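Local atomic coordinates of lytic polysaccharide monooxygenase (Neurospora crassa, PDB entry 4QI8), a protein that probably cleaves glycosidic bonds in cellulose by copper-dependent oxidation, using a reduced acceptor and O2. Residues A[19-24]-A[87-92]; A[30-33]-A[38-41]. All coordinates share one frame; numbering follows the deposited sequence. Where two conformers were deposited one is given.

How the contacts relate
After strand 3-8 the chain enters a long loop that holds 19-24 and then 30-33, and it turns through the short helix 39-42 before strand 54-57. Contact 2 closes a short loop of four residues between 30-33 and 38-41. Contact 1 closes a far wider loop, bringing 19-24 against 87-92, which lies between strands 76-82 and 99-104. Contact 2 is therefore nested inside contact 1. Their centres are about 16 Å apart, yet they meet where D24 OD2 and Q39 NE2 lie 2.8 Å apart, a probable hydrogen bond. Both lean on strand 155-166 of the beta-sandwich, to which the C42-C160 disulfide also ties helix 39-42.

Contact 1 of 2, residues A[19-24]-A[87-92]; sequences YVRRAD and QDINSW
R21 reaches across to the backbone of 87-92 and meets the carbonyl oxygen of W92 end-on with both terminal nitrogens. NH1 donates to W92 O at 2.9 Å and NH2 donates to the same oxygen at 2.8 Å, so one acceptor takes two N-H groups, both from one face of its plane. The oxygen lies almost in the guanidinium plane, but the N-H angles of 140° and 147° are bent, as expected of a fork. With CG anti to the carbonyl carbon (chi1 -66°), the chain of R21, extended from CG to NE, carries the guanidinium to W92 O. I89 O also sits at the guanidinium edge, 2.7 Å from R21 NH2, too poorly aligned for a hydrogen bond. That carbonyl accepts W92 N within its own turn, while D88 OD1 takes N90 N at 2.9 Å, an Asx turn. Q162 links the two segments: its OE1 accepts from R21 NE and its NE2 donates to N90 OD1. The pair thus rests on strand 155-166 through Q162, and on strand 134-144, where the side chains of R21 and W92 both touch L137.

Contact 2 of 2, residues A[30-33]-A[38-41]; sequences GFVD and QQIR. With NO3 (nitrate ion), chain D.
A water bridges Q39 and F31, donating to Q39 OE1 at 2.8 Å and, over 3.3 Å, to the carbonyl oxygen F31 O. The other end of the Q39 amide, NE2, is held by D24 OD2, so both polar atoms have partners. Between the segments the direct contact is apolar. V32 splits its branches: CG1, anti to the backbone N (chi1 173°), meets I40 CD1 at 3.8 Å, the two side chains crossing at about a right angle, while CG2 rests on Q39 CB, also at 3.8 Å. Within 38-41, Q38 OE1 takes both R41 NH1 and NH2, close to the guanidinium plane, and R41 NH1 also donates to F181 O. F31 N donates to O2 of a nitrate, probably from the crystallisation liquor, at 3.0 Å in a nearly straight bond (169°), and chi1 of 53° swings the ring so that O2 stands 3.3 Å above its centre. Replacing F31 with an alanine would probably leave the nitrate with its backbone bond but no ring face to lie against, and open a gap beside Q155. The side chain of V32 is about 12 Å from the copper ion, held here by H1, H72 and Y157; D33 may also take part in copper and O2 binding. V32 bonds through its backbone to F156, and I40 packs on F156 and I158, so loop 30-33 and helix 39-42 meet over strand 155-166.

Contact 1 of 2, residues A[19-24]-A[87-92]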
loop_
_atom_site.group_PDB
_atom_site.type_symbol
_atom_site.label_atom_id
_atom_site.label_comp_id
_atom_site.label_asym_id
_atom_site.label_seq_id
_atom_site.Cartn_x
_atom_site.Cartn_y
_atom_site.Cartn_z
ATOM N N TYR A 19 -4.415 13.949 -4.402
ATOM C CA TYR A 19 -3.344 13.194 -5.050
ATOM C C TYR A 19 -3.573 11.688 -4.957
ATOM O O TYR A 19 -2.765 10.913 -5.443
ATOM C CB TYR A 19 -2.002 13.544 -4.404
ATOM C CG TYR A 19 -1.634 14.993 -4.554
ATOM C CD1 TYR A 19 -1.190 15.486 -5.759
ATOM C CD2 TYR A 19 -1.728 15.875 -3.495
ATOM C CE1 TYR A 19 -0.849 16.814 -5.917
ATOM C CE2 TYR A 19 -1.386 17.212 -3.650
ATOM C CZ TYR A 19 -0.948 17.667 -4.857
ATOM O OH TYR A 19 -0.611 18.992 -4.990
ATOM N N VAL A 20 -4.664 11.287 -4.309
ATOM C CA VAL A 20 -4.998 9.887 -4.123
ATOM C C VAL A 20 -6.259 9.584 -4.918
ATOM O O VAL A 20 -7.258 10.295 -4.802
ATOM C CB VAL A 20 -5.204 9.577 -2.626
ATOM C CG1 VAL A 20 -5.624 8.127 -2.429
ATOM C CG2 VAL A 20 -3.935 9.894 -1.835
ATOM N N ARG A 21 -6.193 8.563 -5.767
ATOM C CA ARG A 21 -7.356 8.112 -6.516
ATOM C C ARG A 21 -8.476 7.781 -5.549
ATOM O O ARG A 21 -8.254 7.077 -4.569
ATOM C CB ARG A 21 -6.972 6.897 -7.352
ATOM C CG ARG A 21 -5.967 7.245 -8.432
ATOM C CD ARG A 21 -5.673 6.091 -9.369
ATOM N NE ARG A 21 -4.827 6.533 -10.472
ATOM C CZ ARG A 21 -4.278 5.736 -11.380
ATOM N NH1 ARG A 21 -4.462 4.418 -11.330
ATOM N NH2 ARG A 21 -3.541 6.267 -12.348
ATOM N N ARG A 22 -9.683 8.283 -5.796
ATOM C CA ARG A 22 -10.714 8.102 -4.789
ATOM C C ARG A 22 -11.069 6.620 -4.657
ATOM O O ARG A 22 -11.510 5.966 -5.605
ATOM C CB ARG A 22 -11.969 8.934 -5.050
ATOM C CG ARG A 22 -12.914 8.874 -3.839
ATOM C CD ARG A 22 -13.968 9.933 -3.819
ATOM N NE ARG A 22 -15.031 9.611 -4.744
ATOM C CZ ARG A 22 -16.121 10.357 -4.903
ATOM N NH1 ARG A 22 -16.288 11.469 -4.196
ATOM N NH2 ARG A 22 -17.059 9.985 -5.769
ATOM N N ALA A 23 -10.857 6.085 -3.464
ATOM C CA ALA A 23 -11.109 4.680 -3.206
ATOM C C ALA A 23 -12.595 4.420 -3.084
ATOM O O ALA A 23 -13.361 5.285 -2.642
ATOM C CB ALA A 23 -10.395 4.258 -1.931
ATOM N N ASP A 24 -12.995 3.203 -3.426
ATOM C CA ASP A 24 -14.400 2.847 -3.407
ATOM C C ASP A 24 -14.978 2.824 -1.990
ATOM O O ASP A 24 -16.204 2.779 -1.855
ATOM C CB ASP A 24 -14.649 1.489 -4.077
ATOM C CG ASP A 24 -14.499 1.506 -5.589
ATOM O OD1 ASP A 24 -14.546 2.591 -6.208
ATOM O OD2 ASP A 24 -14.351 0.396 -6.152
ATOM N N GLN A 87 3.182 6.998 -21.450
ATOM C CA GLN A 87 1.837 6.837 -20.914
ATOM C C GLN A 87 1.554 7.922 -19.883
ATOM O O GLN A 87 2.425 8.314 -19.119
ATOM C CB GLN A 87 1.680 5.459 -20.276
ATOM C CG GLN A 87 1.813 4.315 -21.261
ATOM C CD GLN A 87 0.761 4.364 -22.349
ATOM O OE1 GLN A 87 -0.427 4.182 -22.087
ATOM N NE2 GLN A 87 1.193 4.620 -23.579
ATOM N N ASP A 88 0.319 8.393 -19.866
ATOM C CA ASP A 88 -0.123 9.403 -18.920
ATOM C C ASP A 88 -0.570 8.732 -17.634
ATOM O O ASP A 88 -1.418 7.855 -17.670
ATOM C CB ASP A 88 -1.293 10.142 -19.560
ATOM C CG ASP A 88 -1.768 11.346 -18.759
ATOM O OD1 ASP A 88 -1.602 11.379 -17.521
ATOM O OD2 ASP A 88 -2.344 12.261 -19.389
ATOM N N ILE A 89 -0.025 9.162 -16.504
ATOM C CA ILE A 89 -0.379 8.568 -15.228
ATOM C C ILE A 89 -1.886 8.577 -14.969
ATOM O O ILE A 89 -2.396 7.626 -14.390
ATOM C CB ILE A 89 0.386 9.233 -14.075
ATOM C CG1 ILE A 89 0.054 8.528 -12.753
ATOM C CG2 ILE A 89 0.098 10.719 -14.003
ATOM C CD1 ILE A 89 1.064 8.734 -11.677
ATOM N N ASN A 90 -2.607 9.607 -15.415
ATOM C CA ASN A 90 -4.042 9.672 -15.142
ATOM C C ASN A 90 -4.783 8.490 -15.735
ATOM O O ASN A 90 -5.807 8.073 -15.210
ATOM C CB ASN A 90 -4.663 10.948 -15.708
ATOM C CG ASN A 90 -4.346 12.183 -14.895
ATOM O OD1 ASN A 90 -3.952 12.106 -13.735
ATOM N ND2 ASN A 90 -4.534 13.343 -15.513
ATOM N N SER A 91 -4.261 7.951 -16.827
ATOM C CA SER A 91 -4.938 6.883 -17.552
ATOM C C SER A 91 -4.420 5.487 -17.171
ATOM O O SER A 91 -5.019 4.481 -17.535
ATOM C CB SER A 91 -4.791 7.108 -19.066
ATOM O OG SER A 91 -5.341 8.362 -19.472
ATOM N N TRP A 92 -3.314 5.426 -16.437
ATOM C CA TRP A 92 -2.629 4.150 -16.219
ATOM C C TRP A 92 -3.149 3.431 -14.977
ATOM O O TRP A 92 -3.082 3.960 -13.872
ATOM C CB TRP A 92 -1.131 4.388 -16.099
ATOM C CG TRP A 92 -0.289 3.160 -16.240
ATOM C CD1 TRP A 92 -0.108 2.412 -17.366
ATOM C CD2 TRP A 92 0.514 2.549 -15.225
ATOM N NE1 TRP A 92 0.759 1.373 -17.117
ATOM C CE2 TRP A 92 1.154 1.433 -15.809
ATOM C CE3 TRP A 92 0.766 2.840 -13.885
ATOM C CZ2 TRP A 92 2.030 0.621 -15.095
ATOM C CZ3 TRP A 92 1.634 2.032 -13.181
ATOM C CH2 TRP A 92 2.266 0.945 -13.787
#

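Contact 2 of 2, residues A[30-33]-A[38-41]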
loop_
_atom_site.group_PDB
_atom_site.type_symbol
_atom_site.label_atom_id
_atom_site.label_comp_id
_atom_site.label_asym_id
_atom_site.label_seq_id
_atom_site.Cartn_x
_atom_site.Cartn_y
_atom_site.Cartn_z
ATOM N N GLY A 30 -14.891 1.041 4.580
ATOM C CA GLY A 30 -14.767 -0.398 4.677
ATOM C C GLY A 30 -13.574 -0.968 3.940
ATOM O O GLY A 30 -12.663 -0.249 3.532
ATOM N N PHE A 31 -13.582 -2.289 3.794
ATOM C CA PHE A 31 -12.428 -3.020 3.311
ATOM C C PHE A 31 -12.712 -3.809 2.043
ATOM O O PHE A 31 -13.857 -3.945 1.599
ATOM C CB PHE A 31 -11.884 -3.950 4.424
ATOM C CG PHE A 31 -12.904 -4.878 5.035
ATOM C CD1 PHE A 31 -13.148 -6.118 4.483
ATOM C CD2 PHE A 31 -13.601 -4.527 6.184
ATOM C CE1 PHE A 31 -14.048 -6.995 5.060
ATOM C CE2 PHE A 31 -14.524 -5.404 6.754
ATOM C CZ PHE A 31 -14.743 -6.639 6.187
ATOM N N VAL A 32 -11.620 -4.289 1.463
ATOM C CA VAL A 32 -11.596 -5.341 0.453
ATOM C C VAL A 32 -11.271 -6.652 1.168
ATOM O O VAL A 32 -10.335 -6.688 1.958
ATOM C CB VAL A 32 -10.486 -5.052 -0.592
ATOM C CG1 VAL A 32 -10.312 -6.203 -1.576
ATOM C CG2 VAL A 32 -10.750 -3.745 -1.328
ATOM N N ASP A 33 -12.038 -7.717 0.920
ATOM C CA ASP A 33 -11.686 -9.024 1.475
ATOM C C ASP A 33 -11.469 -10.056 0.378
ATOM O O ASP A 33 -11.288 -11.234 0.676
ATOM C CB ASP A 33 -12.690 -9.509 2.532
ATOM C CG ASP A 33 -14.089 -9.696 1.991
ATOM O OD1 ASP A 33 -14.256 -9.729 0.753
ATOM O OD2 ASP A 33 -15.030 -9.827 2.821
ATOM N N GLN A 38 -10.327 -6.653 -8.672
ATOM C CA GLN A 38 -9.602 -5.469 -9.118
ATOM C C GLN A 38 -9.416 -4.467 -7.978
ATOM O O GLN A 38 -8.470 -3.682 -7.985
ATOM C CB GLN A 38 -10.316 -4.791 -10.293
ATOM C CG GLN A 38 -10.377 -5.657 -11.536
ATOM C CD GLN A 38 -9.000 -5.925 -12.086
ATOM O OE1 GLN A 38 -8.277 -4.994 -12.445
ATOM N NE2 GLN A 38 -8.613 -7.195 -12.138
ATOM N N GLN A 39 -10.336 -4.463 -7.018
ATOM C CA GLN A 39 -10.212 -3.561 -5.879
ATOM C C GLN A 39 -8.974 -3.806 -5.013
ATOM O O GLN A 39 -8.572 -2.913 -4.280
ATOM C CB GLN A 39 -11.477 -3.598 -5.013
ATOM C CG GLN A 39 -12.687 -2.975 -5.679
ATOM C CD GLN A 39 -13.917 -3.041 -4.796
ATOM O OE1 GLN A 39 -14.150 -4.039 -4.112
ATOM N NE2 GLN A 39 -14.687 -1.972 -4.779
ATOM N N ILE A 40 -8.346 -4.975 -5.117
ATOM C CA ILE A 40 -7.143 -5.241 -4.313
ATOM C C ILE A 40 -5.998 -4.332 -4.747
ATOM O O ILE A 40 -5.020 -4.143 -4.023
ATOM C CB ILE A 40 -6.751 -6.742 -4.328
ATOM C CG1 ILE A 40 -5.904 -7.140 -3.106
ATOM C CG2 ILE A 40 -6.028 -7.084 -5.618
ATOM C CD1 ILE A 40 -6.674 -7.106 -1.787
ATOM N N ARG A 41 -6.093 -3.787 -5.967
ATOM C CA ARG A 41 -4.985 -2.986 -6.466
ATOM C C ARG A 41 -5.019 -1.563 -5.888
ATOM O O ARG A 41 -4.193 -1.211 -5.069
ATOM C CB ARG A 41 -4.991 -2.989 -8.018
ATOM C CG ARG A 41 -3.857 -2.193 -8.626
ATOM C CD ARG A 41 -3.822 -2.241 -10.160
ATOM N NE ARG A 41 -5.128 -1.954 -10.748
ATOM C CZ ARG A 41 -5.986 -2.820 -11.300
ATOM N NH1 ARG A 41 -5.748 -4.137 -11.418
ATOM N NH2 ARG A 41 -7.137 -2.348 -11.789
HETATM N N NO3 D . -17.256 -3.362 4.878
HETATM O O1 NO3 D . -18.515 -3.737 4.567
HETATM O O2 NO3 D . -16.163 -3.678 4.157
HETATM O O3 NO3 D . -17.098 -2.607 5.978
HETATM O O HOH W 1 -14.522 -4.793 -1.478
#